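Long-range contacts in acetolactate synthase isozyme 1 large subunit (Escherichia coli, PDB 6LPI), which belongs to the thiamine diphosphate-dependent enzymes and carries thiamine diphosphate, a magnesium ion and flavin-adenine dinucleotide in a chain of three family domains: residues B[215-220]-B[241-246]; B[235-240]-B[254-259]; B[393-398]-B[410-415]. All blocks are in the same frame, centred on the assembly; numbering follows the deposited sequence.

Contact 1 of 3, residues B[215-220]-B[241-246]. With FAD (flavin-adenine dinucleotide), chain I.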
loop_
_atom_site.group_PDB
_atom_site.type_symbol
_atom_site.label_atom_id
_atom_site.label_comp_id
_atom_site.label_asym_id
_atom_site.label_seq_id
_atom_site.Cartn_x
_atom_site.Cartn_y
_atom_site.Cartn_z
ATOM N N VAL B 215 2.575 -15.272 -19.669
ATOM C CA VAL B 215 2.259 -13.885 -19.380
ATOM C C VAL B 215 3.012 -13.506 -18.125
ATOM O O VAL B 215 3.251 -14.343 -17.243
ATOM C CB VAL B 215 0.753 -13.591 -19.206
ATOM C CG1 VAL B 215 -0.080 -14.306 -20.248
ATOM C CG2 VAL B 215 0.321 -13.873 -17.797
ATOM N N LEU B 216 3.457 -12.258 -18.092
ATOM C CA LEU B 216 4.174 -11.701 -16.959
ATOM C C LEU B 216 3.185 -10.836 -16.185
ATOM O O LEU B 216 2.532 -9.965 -16.759
ATOM C CB LEU B 216 5.404 -10.925 -17.442
ATOM C CG LEU B 216 6.241 -10.047 -16.530
ATOM C CD1 LEU B 216 6.962 -10.910 -15.534
ATOM C CD2 LEU B 216 7.265 -9.311 -17.356
ATOM N N TYR B 217 2.992 -11.160 -14.935
ATOM C CA TYR B 217 1.968 -10.567 -14.089
ATOM C C TYR B 217 2.684 -9.742 -13.015
ATOM O O TYR B 217 3.266 -10.287 -12.077
ATOM C CB TYR B 217 1.085 -11.702 -13.559
ATOM C CG TYR B 217 0.153 -11.436 -12.407
ATOM C CD1 TYR B 217 -0.220 -10.156 -12.033
ATOM C CD2 TYR B 217 -0.332 -12.492 -11.672
ATOM C CE1 TYR B 217 -1.059 -9.951 -10.972
ATOM C CE2 TYR B 217 -1.162 -12.296 -10.606
ATOM C CZ TYR B 217 -1.527 -11.026 -10.261
ATOM O OH TYR B 217 -2.365 -10.844 -9.191
ATOM N N LEU B 218 2.651 -8.424 -13.170
ATOM C CA LEU B 218 3.357 -7.495 -12.296
ATOM C C LEU B 218 2.457 -6.892 -11.234
ATOM O O LEU B 218 1.298 -6.558 -11.500
ATOM C CB LEU B 218 3.994 -6.368 -13.102
ATOM C CG LEU B 218 4.799 -6.880 -14.264
ATOM C CD1 LEU B 218 5.468 -5.676 -14.964
ATOM C CD2 LEU B 218 5.814 -7.846 -13.655
ATOM N N GLY B 219 3.022 -6.755 -10.029
ATOM C CA GLY B 219 2.351 -6.126 -8.911
ATOM C C GLY B 219 3.179 -4.994 -8.329
ATOM O O GLY B 219 4.256 -4.657 -8.827
ATOM N N GLY B 220 2.642 -4.406 -7.262
ATOM C CA GLY B 220 3.273 -3.255 -6.643
ATOM C C GLY B 220 4.645 -3.517 -6.053
ATOM O O GLY B 220 5.298 -2.571 -5.604
ATOM N N THR B 241 0.946 -7.991 -17.970
ATOM C CA THR B 241 -0.202 -7.362 -17.345
ATOM C C THR B 241 0.227 -6.775 -16.006
ATOM O O THR B 241 1.125 -7.300 -15.341
ATOM C CB THR B 241 -1.351 -8.365 -17.163
ATOM O OG1 THR B 241 -2.523 -7.680 -16.705
ATOM C CG2 THR B 241 -0.992 -9.443 -16.159
ATOM N N MET B 242 -0.448 -5.714 -15.581
ATOM C CA MET B 242 -0.110 -5.096 -14.310
ATOM C C MET B 242 -1.348 -4.981 -13.435
ATOM O O MET B 242 -2.472 -4.881 -13.930
ATOM C CB MET B 242 0.516 -3.717 -14.504
ATOM C CG MET B 242 1.781 -3.694 -15.324
ATOM S SD MET B 242 1.933 -2.176 -16.306
ATOM C CE MET B 242 0.965 -2.560 -17.767
ATOM N N THR B 243 -1.138 -5.038 -12.128
ATOM C CA THR B 243 -2.208 -4.715 -11.198
ATOM C C THR B 243 -2.398 -3.208 -11.141
ATOM O O THR B 243 -1.613 -2.446 -11.701
ATOM C CB THR B 243 -1.881 -5.226 -9.806
ATOM O OG1 THR B 243 -0.698 -4.560 -9.356
ATOM C CG2 THR B 243 -1.643 -6.718 -9.828
ATOM N N LEU B 244 -3.431 -2.770 -10.416
ATOM C CA LEU B 244 -3.604 -1.336 -10.181
ATOM C C LEU B 244 -2.365 -0.690 -9.564
ATOM O O LEU B 244 -2.102 0.492 -9.799
ATOM C CB LEU B 244 -4.817 -1.086 -9.287
ATOM C CG LEU B 244 -5.118 0.391 -9.018
ATOM C CD1 LEU B 244 -5.539 1.058 -10.296
ATOM C CD2 LEU B 244 -6.193 0.513 -7.964
ATOM N N MET B 245 -1.613 -1.436 -8.755
ATOM C CA MET B 245 -0.435 -0.925 -8.063
ATOM C C MET B 245 0.808 -0.920 -8.925
ATOM O O MET B 245 1.848 -0.464 -8.453
ATOM C CB MET B 245 -0.148 -1.767 -6.806
ATOM C CG MET B 245 -1.309 -1.859 -5.831
ATOM S SD MET B 245 -1.920 -0.219 -5.423
ATOM C CE MET B 245 -0.668 0.180 -4.178
ATOM N N ALA B 246 0.751 -1.460 -10.139
ATOM C CA ALA B 246 1.926 -1.585 -10.995
ATOM C C ALA B 246 1.849 -0.753 -12.276
ATOM O O ALA B 246 2.759 -0.841 -13.121
ATOM C CB ALA B 246 2.163 -3.065 -11.343
HETATM P PA FAD I . 0.407 -5.015 -3.570
HETATM O O1A FAD I . 0.640 -3.710 -4.224
HETATM O O2A FAD I . -0.080 -4.994 -2.145
HETATM O O5B FAD I . 1.820 -5.702 -3.737
HETATM C C5B FAD I . 2.627 -6.057 -2.596
HETATM C C4B FAD I . 3.212 -7.417 -2.868
HETATM O O4B FAD I . 4.546 -7.289 -3.430
HETATM C C3B FAD I . 3.370 -8.297 -1.633
HETATM O O3B FAD I . 3.093 -9.649 -2.001
HETATM C C2B FAD I . 4.826 -8.021 -1.237
HETATM O O2B FAD I . 5.416 -9.019 -0.418
HETATM C C1B FAD I . 5.457 -8.008 -2.621
HETATM N N9A FAD I . 6.761 -7.372 -2.706
HETATM C C8A FAD I . 7.110 -6.113 -2.293
HETATM N N7A FAD I . 8.366 -5.805 -2.522
HETATM C C5A FAD I . 8.879 -6.942 -3.128
HETATM C C6A FAD I . 10.162 -7.268 -3.611
HETATM N N6A FAD I . 11.209 -6.440 -3.560
HETATM N N1A FAD I . 10.339 -8.496 -4.146
HETATM C C2A FAD I . 9.299 -9.334 -4.194
HETATM N N3A FAD I . 8.047 -9.136 -3.779
HETATM C C4A FAD I . 7.901 -7.916 -3.246
HETATM N N1 FAD I . -6.558 -4.230 -8.714
HETATM C C2 FAD I . -6.422 -4.921 -9.880
HETATM O O2 FAD I . -5.416 -5.582 -10.110
HETATM N N3 FAD I . -7.420 -4.873 -10.836
HETATM C C4 FAD I . -8.602 -4.169 -10.737
HETATM O O4 FAD I . -9.415 -4.200 -11.657
HETATM C C4X FAD I . -8.746 -3.443 -9.484
HETATM N N5 FAD I . -9.841 -2.737 -9.294
HETATM C C5X FAD I . -9.959 -2.033 -8.102
HETATM C C6 FAD I . -11.107 -1.268 -7.880
HETATM C C7 FAD I . -11.261 -0.534 -6.704
HETATM C C7M FAD I . -12.515 0.267 -6.485
HETATM C C8 FAD I . -10.253 -0.570 -5.726
HETATM C C8M FAD I . -10.400 0.200 -4.435
HETATM C C9 FAD I . -9.109 -1.333 -5.945
HETATM C C9A FAD I . -8.960 -2.068 -7.114
HETATM N N10 FAD I . -7.808 -2.847 -7.362
HETATM C C10 FAD I . -7.667 -3.542 -8.533
HETATM C "C1'" FAD I . -6.725 -2.919 -6.382
HETATM C "C2'" FAD I . -6.798 -4.170 -5.519
HETATM O "O2'" FAD I . -7.701 -3.966 -4.432
HETATM C "C3'" FAD I . -5.413 -4.472 -4.948
HETATM O "O3'" FAD I . -4.938 -3.341 -4.225
HETATM C "C4'" FAD I . -4.369 -4.847 -5.994
HETATM O "O4'" FAD I . -4.994 -5.629 -7.004
HETATM C "C5'" FAD I . -3.214 -5.616 -5.399
HETATM O "O5'" FAD I . -2.090 -5.544 -6.294
HETATM P P FAD I . -0.729 -6.190 -5.909
HETATM O O1P FAD I . -0.843 -7.707 -6.070
HETATM O O2P FAD I . 0.263 -5.548 -6.573
HETATM O O3P FAD I . -0.651 -5.864 -4.392
#
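Residues 215-220 and 241-246 meet in a beta-alpha-beta unit of the Rossmann-like central domain, where Leu216, Tyr217 and Leu218 run parallel to Thr241 and Met242, and helix 226-235 makes the crossover. Thr241 is held by both backbone groups: its N donates to Leu216 O at 2.8 Å, and its O receives an almost straight bond from Leu218 N at 2.9 Å. One step further on, Thr243 N donates to Leu218 O, carrying the pairing just beyond the end of the regular strand.

Tyr217 and Thr241 point to one face of this ladder, and CB of the tyrosine lies 4.0 Å from CG2 of Thr241. Leu218 and Met242 occupy the other, CB to CG 4.1 Å, and Ala246 from the following turn packs beside Leu218, the two CB atoms 4.2 Å apart. Val229 of the crossover helix also packs against Leu218.

Past the strands both chains turn to flavin-adenine dinucleotide, as is common at the C-terminal ends of the parallel strands in Rossmann-like folds. Gly220 N points nearly straight at phosphate oxygen O2P, 2.7 Å away, and Thr243 OG1 donates to the same oxygen, so one phosphate oxygen ties the two segments together. Leu244 adds a long, weak bond from its N to O2 of the flavin, while its CB rests near the flavin atom N1.

Thr243 serves two purposes through its branching. With chi1 at 62°, OG1 stands between backbone N and carbonyl carbon, turned to the phosphate, and the methyl is sent the other way, back toward the strands. There CG2 meets the rim of the Tyr217 ring in its plane, 3.5 Å from CE1.

Contact 2 of 3, residues B[235-240]-B[254-259]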
loop_
_atom_site.group_PDB
_atom_site.type_symbol
_atom_site.label_atom_id
_atom_site.label_comp_id
_atom_site.label_asym_id
_atom_site.label_seq_id
_atom_site.Cartn_x
_atom_site.Cartn_y
_atom_site.Cartn_z
ATOM N N LYS B 235 13.068 -9.142 -23.585
ATOM C CA LYS B 235 13.923 -10.239 -24.035
ATOM C C LYS B 235 13.091 -11.457 -24.393
ATOM O O LYS B 235 13.105 -11.917 -25.539
ATOM C CB LYS B 235 14.940 -10.575 -22.948
ATOM C CG LYS B 235 15.843 -11.773 -23.189
ATOM C CD LYS B 235 17.182 -11.481 -22.568
ATOM C CE LYS B 235 17.891 -12.729 -22.128
ATOM N NZ LYS B 235 18.840 -13.323 -23.095
ATOM N N ALA B 236 12.351 -11.991 -23.420
ATOM C CA ALA B 236 11.507 -13.155 -23.640
ATOM C C ALA B 236 10.236 -12.814 -24.399
ATOM O O ALA B 236 9.474 -13.727 -24.743
ATOM C CB ALA B 236 11.159 -13.822 -22.307
ATOM N N GLN B 237 10.010 -11.532 -24.672
ATOM C CA GLN B 237 8.827 -11.042 -25.374
ATOM C C GLN B 237 7.532 -11.543 -24.724
ATOM O O GLN B 237 6.657 -12.143 -25.356
ATOM C CB GLN B 237 8.914 -11.435 -26.850
ATOM C CG GLN B 237 9.929 -10.611 -27.549
ATOM C CD GLN B 237 9.336 -9.312 -28.020
ATOM O OE1 GLN B 237 8.357 -9.287 -28.772
ATOM N NE2 GLN B 237 9.881 -8.213 -27.515
ATOM N N LEU B 238 7.402 -11.216 -23.480
ATOM C CA LEU B 238 6.287 -11.660 -22.658
ATOM C C LEU B 238 5.162 -10.644 -22.730
ATOM O O LEU B 238 5.403 -9.448 -22.530
ATOM C CB LEU B 238 6.733 -11.803 -21.220
ATOM C CG LEU B 238 7.932 -12.735 -21.085
ATOM C CD1 LEU B 238 8.291 -12.895 -19.623
ATOM C CD2 LEU B 238 7.667 -14.075 -21.761
ATOM N N PRO B 239 3.943 -11.053 -23.056
ATOM C CA PRO B 239 2.794 -10.199 -22.745
ATOM C C PRO B 239 2.792 -9.904 -21.252
ATOM O O PRO B 239 2.916 -10.811 -20.431
ATOM C CB PRO B 239 1.596 -11.058 -23.170
ATOM C CG PRO B 239 2.132 -11.891 -24.297
ATOM C CD PRO B 239 3.601 -12.124 -24.008
ATOM N N THR B 240 2.719 -8.625 -20.893
ATOM C CA THR B 240 2.803 -8.230 -19.489
ATOM C C THR B 240 1.546 -7.500 -19.041
ATOM O O THR B 240 1.110 -6.542 -19.680
ATOM C CB THR B 240 4.028 -7.361 -19.248
ATOM O OG1 THR B 240 3.791 -6.096 -19.854
ATOM C CG2 THR B 240 5.234 -7.971 -19.897
ATOM N N HIS B 254 3.341 0.457 -24.545
ATOM C CA HIS B 254 4.360 -0.540 -24.833
ATOM C C HIS B 254 3.716 -1.741 -25.522
ATOM O O HIS B 254 2.652 -2.209 -25.086
ATOM C CB HIS B 254 5.071 -0.978 -23.552
ATOM C CG HIS B 254 6.186 -1.954 -23.784
ATOM N ND1 HIS B 254 7.499 -1.671 -23.462
ATOM C CD2 HIS B 254 6.185 -3.218 -24.274
ATOM C CE1 HIS B 254 8.258 -2.709 -23.763
ATOM N NE2 HIS B 254 7.486 -3.660 -24.260
ATOM N N PRO B 255 4.303 -2.241 -26.615
ATOM C CA PRO B 255 3.635 -3.276 -27.409
ATOM C C PRO B 255 3.440 -4.585 -26.680
ATOM O O PRO B 255 2.751 -5.466 -27.209
ATOM C CB PRO B 255 4.563 -3.445 -28.616
ATOM C CG PRO B 255 5.316 -2.185 -28.695
ATOM C CD PRO B 255 5.513 -1.738 -27.284
ATOM N N LEU B 256 4.041 -4.760 -25.515
ATOM C CA LEU B 256 3.803 -5.937 -24.705
ATOM C C LEU B 256 2.807 -5.673 -23.586
ATOM O O LEU B 256 2.589 -6.543 -22.745
ATOM C CB LEU B 256 5.116 -6.464 -24.128
ATOM C CG LEU B 256 6.165 -7.036 -25.090
ATOM C CD1 LEU B 256 7.511 -7.166 -24.392
ATOM C CD2 LEU B 256 5.762 -8.363 -25.704
ATOM N N SER B 257 2.257 -4.469 -23.512
ATOM C CA SER B 257 1.409 -4.083 -22.390
ATOM C C SER B 257 0.007 -4.613 -22.602
ATOM O O SER B 257 -0.739 -4.105 -23.442
ATOM C CB SER B 257 1.363 -2.567 -22.233
ATOM O OG SER B 257 0.441 -2.209 -21.221
ATOM N N LEU B 258 -0.373 -5.588 -21.797
ATOM C CA LEU B 258 -1.769 -5.963 -21.691
ATOM C C LEU B 258 -2.534 -4.969 -20.852
ATOM O O LEU B 258 -3.735 -5.142 -20.647
ATOM C CB LEU B 258 -1.884 -7.331 -21.033
ATOM C CG LEU B 258 -1.342 -8.517 -21.784
ATOM C CD1 LEU B 258 -1.578 -9.721 -20.917
ATOM C CD2 LEU B 258 -2.087 -8.635 -23.088
ATOM N N GLY B 259 -1.857 -3.941 -20.352
ATOM C CA GLY B 259 -2.506 -3.055 -19.426
ATOM C C GLY B 259 -2.900 -3.815 -18.178
ATOM O O GLY B 259 -2.379 -4.892 -17.873
#
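Leu256 and Thr240 form the tight part of this contact. Leu256 O takes two bonds from one residue: Thr240 N comes in nearly along the C=O axis at 2.8 Å, and Thr240 OG1, 3.2 Å away, reaches it from well above the carbonyl plane. With chi1 at 71°, OG1 stands between the backbone N and the carbonyl carbon, from where it can reach the oxygen already bound by N. Thr240 O in turn accepts from Leu258 N.

This is a parallel beta bridge, Thr240 opposite Ser257, by which strand 257-260 is added to the central-domain sheet as its outermost strand within this chain. A type I turn from His254 to Ser257 leads into that strand, and an ST turn, Ser257 OG accepting from Gly259 N, follows at once.

Beside the bridge Pro239 CB and Leu258 CD1 make an apolar pair, 4.1 Å apart. The Leu256 side chain lies along the Leu238 carbonyl, CD2 3.4 Å from its O. At partly exposed Gln237, the C-prime residue of the Schellman motif closing helix 226-235, no hydrogen bond crosses between the segments: its amide and backbone merely touch the Leu256 methyls, and NE2 bonds back to Glu234 O. His347 of helix 344-354 packs on both residues.

Contact 3 of 3, residues B[393-398]-B[410-415]. With TPP (thiamine diphosphate), chain J.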
loop_
_atom_site.group_PDB
_atom_site.type_symbol
_atom_site.label_atom_id
_atom_site.label_comp_id
_atom_site.label_asym_id
_atom_site.label_seq_id
_atom_site.Cartn_x
_atom_site.Cartn_y
_atom_site.Cartn_z
ATOM N N GLN B 393 -15.463 5.612 -9.224
ATOM C CA GLN B 393 -15.472 5.446 -10.673
ATOM C C GLN B 393 -14.388 6.277 -11.345
ATOM O O GLN B 393 -13.718 5.799 -12.269
ATOM C CB GLN B 393 -16.820 5.852 -11.264
ATOM C CG GLN B 393 -18.064 5.200 -10.740
ATOM C CD GLN B 393 -19.274 5.606 -11.562
ATOM O OE1 GLN B 393 -19.583 6.794 -11.706
ATOM N NE2 GLN B 393 -19.917 4.617 -12.181
ATOM N N HIS B 394 -14.181 7.518 -10.873
ATOM C CA HIS B 394 -13.167 8.392 -11.463
ATOM C C HIS B 394 -11.781 7.759 -11.401
ATOM O O HIS B 394 -10.978 7.918 -12.330
ATOM C CB HIS B 394 -13.168 9.744 -10.750
ATOM C CG HIS B 394 -12.720 9.681 -9.321
ATOM N ND1 HIS B 394 -13.584 9.429 -8.276
ATOM C CD2 HIS B 394 -11.487 9.803 -8.767
ATOM C CE1 HIS B 394 -12.903 9.402 -7.141
ATOM N NE2 HIS B 394 -11.628 9.626 -7.412
ATOM N N GLN B 395 -11.487 7.038 -10.310
ATOM C CA GLN B 395 -10.212 6.341 -10.153
ATOM C C GLN B 395 -10.066 5.219 -11.185
ATOM O O GLN B 395 -9.012 5.079 -11.812
ATOM C CB GLN B 395 -10.087 5.784 -8.731
ATOM C CG GLN B 395 -9.038 4.667 -8.517
ATOM C CD GLN B 395 -9.166 3.991 -7.139
ATOM O OE1 GLN B 395 -10.259 3.941 -6.577
ATOM N NE2 GLN B 395 -8.065 3.461 -6.606
ATOM N N MET B 396 -11.090 4.352 -11.332
ATOM C CA MET B 396 -10.957 3.282 -12.318
ATOM C C MET B 396 -10.860 3.851 -13.728
ATOM O O MET B 396 -10.091 3.347 -14.555
ATOM C CB MET B 396 -12.105 2.285 -12.189
ATOM C CG MET B 396 -12.094 1.428 -10.902
ATOM S SD MET B 396 -10.450 1.091 -10.146
ATOM C CE MET B 396 -9.576 0.174 -11.405
ATOM N N TRP B 397 -11.636 4.900 -14.024
ATOM C CA TRP B 397 -11.546 5.560 -15.327
ATOM C C TRP B 397 -10.128 6.070 -15.577
ATOM O O TRP B 397 -9.572 5.889 -16.673
ATOM C CB TRP B 397 -12.557 6.708 -15.416
ATOM C CG TRP B 397 -14.004 6.305 -15.557
ATOM C CD1 TRP B 397 -14.493 5.192 -16.172
ATOM C CD2 TRP B 397 -15.144 7.031 -15.077
ATOM N NE1 TRP B 397 -15.870 5.176 -16.105
ATOM C CE2 TRP B 397 -16.293 6.294 -15.435
ATOM C CE3 TRP B 397 -15.306 8.234 -14.383
ATOM C CZ2 TRP B 397 -17.589 6.728 -15.128
ATOM C CZ3 TRP B 397 -16.591 8.659 -14.077
ATOM C CH2 TRP B 397 -17.713 7.909 -14.450
ATOM N N THR B 398 -9.529 6.719 -14.566
ATOM C CA THR B 398 -8.168 7.232 -14.714
ATOM C C THR B 398 -7.161 6.110 -14.913
ATOM O O THR B 398 -6.293 6.189 -15.789
ATOM C CB THR B 398 -7.774 8.063 -13.499
ATOM O OG1 THR B 398 -8.780 9.048 -13.251
ATOM C CG2 THR B 398 -6.449 8.748 -13.751
ATOM N N TRP B 410 2.362 6.992 -10.312
ATOM C CA TRP B 410 0.965 6.664 -10.070
ATOM C C TRP B 410 0.790 6.363 -8.585
ATOM O O TRP B 410 1.412 5.433 -8.058
ATOM C CB TRP B 410 0.591 5.466 -10.938
ATOM C CG TRP B 410 -0.709 4.823 -10.724
ATOM C CD1 TRP B 410 -0.928 3.539 -10.308
ATOM C CD2 TRP B 410 -1.997 5.390 -10.977
ATOM N NE1 TRP B 410 -2.279 3.278 -10.274
ATOM C CE2 TRP B 410 -2.956 4.400 -10.670
ATOM C CE3 TRP B 410 -2.434 6.648 -11.398
ATOM C CZ2 TRP B 410 -4.320 4.625 -10.787
ATOM C CZ3 TRP B 410 -3.792 6.867 -11.515
ATOM C CH2 TRP B 410 -4.722 5.856 -11.212
ATOM N N LEU B 411 0.007 7.201 -7.904
ATOM C CA LEU B 411 -0.272 7.109 -6.474
ATOM C C LEU B 411 -1.765 6.875 -6.292
ATOM O O LEU B 411 -2.567 7.804 -6.441
ATOM C CB LEU B 411 0.128 8.387 -5.729
ATOM C CG LEU B 411 1.518 8.619 -5.122
ATOM C CD1 LEU B 411 2.622 8.415 -6.121
ATOM C CD2 LEU B 411 1.619 10.006 -4.505
ATOM N N THR B 412 -2.140 5.673 -5.897
ATOM C CA THR B 412 -3.533 5.379 -5.605
ATOM C C THR B 412 -3.612 4.475 -4.383
ATOM O O THR B 412 -2.655 3.784 -4.036
ATOM C CB THR B 412 -4.235 4.718 -6.795
ATOM O OG1 THR B 412 -5.657 4.825 -6.639
ATOM C CG2 THR B 412 -3.852 3.273 -6.902
ATOM N N SER B 413 -4.743 4.538 -3.694
ATOM C CA SER B 413 -5.007 3.684 -2.545
ATOM C C SER B 413 -5.745 2.441 -3.046
ATOM O O SER B 413 -6.907 2.528 -3.444
ATOM C CB SER B 413 -5.812 4.458 -1.508
ATOM O OG SER B 413 -6.322 3.619 -0.497
ATOM N N GLY B 414 -5.055 1.292 -3.064
ATOM C CA GLY B 414 -5.594 0.047 -3.611
ATOM C C GLY B 414 -6.079 -1.032 -2.651
ATOM O O GLY B 414 -7.128 -1.656 -2.867
ATOM N N GLY B 415 -5.251 -1.339 -1.657
ATOM C CA GLY B 415 -5.551 -2.340 -0.665
ATOM C C GLY B 415 -6.735 -1.954 0.180
ATOM O O GLY B 415 -7.750 -2.643 0.218
HETATM N "N1'" TPP J . -16.354 5.087 2.865
HETATM C "C2'" TPP J . -14.986 5.252 2.746
HETATM C CM2 TPP J . -14.212 6.079 3.729
HETATM N "N3'" TPP J . -14.292 4.652 1.725
HETATM C "C4'" TPP J . -14.937 3.859 0.818
HETATM N "N4'" TPP J . -14.196 3.298 -0.138
HETATM C "C5'" TPP J . -16.319 3.684 0.924
HETATM C "C6'" TPP J . -17.017 4.308 1.954
HETATM C "C7'" TPP J . -17.076 2.847 -0.087
HETATM N N3 TPP J . -16.998 3.510 -1.361
HETATM C C2 TPP J . -16.061 3.188 -2.314
HETATM S S1 TPP J . -16.147 4.064 -3.644
HETATM C C5 TPP J . -17.399 4.900 -3.060
HETATM C C4 TPP J . -17.781 4.527 -1.795
HETATM C CM4 TPP J . -18.916 5.176 -1.080
HETATM C C6 TPP J . -18.003 5.984 -3.919
HETATM C C7 TPP J . -16.949 6.969 -4.424
HETATM O O7 TPP J . -17.531 8.254 -4.450
HETATM P PA TPP J . -16.921 9.439 -5.361
HETATM O O1A TPP J . -15.863 10.214 -4.623
HETATM O O2A TPP J . -18.109 10.303 -5.744
HETATM O O3A TPP J . -16.207 8.761 -6.634
HETATM P PB TPP J . -16.985 8.409 -8.025
HETATM O O1B TPP J . -15.994 8.512 -9.186
HETATM O O2B TPP J . -17.593 7.028 -8.016
HETATM O O3B TPP J . -18.155 9.355 -8.195
#
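Gln395 of helix 393-401 reaches across to Thr412 and Ser413, and its side chain can be followed atom by atom. CB starts over one face of the neighbouring His394 ring, offset toward the rim. CG, anti to the backbone N with chi1 162°, carries the chain off the helix and comes within 3.9 Å of Thr412 OG1. Because the chain stays extended beyond CG, CD is already closer to that hydroxyl, and the amide ends between two kinds of partner. OE1 turns back to accept from Gly392 N, just before the helix. NE2 points outward, 2.8 Å from Thr412 OG1 but with a poor angle at the hydrogen, 125°, and 3.5 Å from Ser413 O, so both bonds are weak. Thr412 OG1 has its stronger partner in Thr389 of the adjacent strand, which probably helps to fix the hydroxyl beside NE2.

A second, apolar touch lies one helical turn on. Thr398 CG2 meets the Trp410 indole obliquely, 3.9 Å from CZ3, while Thr412 CB lies over the rim of one face of the same ring. The hydroxyl of Thr398 is used within the helix: OG1 and N approach His394 O from opposite faces of its plane, with OG1 at 2.6 Å.

The first turn of this helix faces the cofactor. Gln393 N donates to O2B of thiamine diphosphate at 2.8 Å, and His394 grips O1B twice, through its N and through ND1 at 2.7 Å. Two backbone N-H groups at the helix start, together with His394 ND1, thus hold the terminal phosphate, and the helix dipole would probably favour the anion. They are part of the thiamine diphosphate site of the C-terminal TPP-binding domain, here built on a beta-alpha-beta unit.

Contacts 1 and 2 are neighbouring seams of one parallel sheet sharing strand 240-242, where Thr241 OG1 bonds to Gly259 O and Leu216 N to Pro239 O. All are largely buried, but contact 2 lies about 23 Å from the chain centre, contacts 1 and 3 about 13 Å and 9 Å, centre to centre. Contact 2 is mainly backbone pairing and leucine packing and binds no cofactor, flavin-adenine dinucleotide being about 10 Å from Gly259 CA; contact 1 adds phosphate binding at the strand ends, and contact 3 joins a helix to a strand and its following loop, mostly through side chains. Contacts 1 and 3 meet across two family domains, Trp410 NE1 donating to Leu244 O.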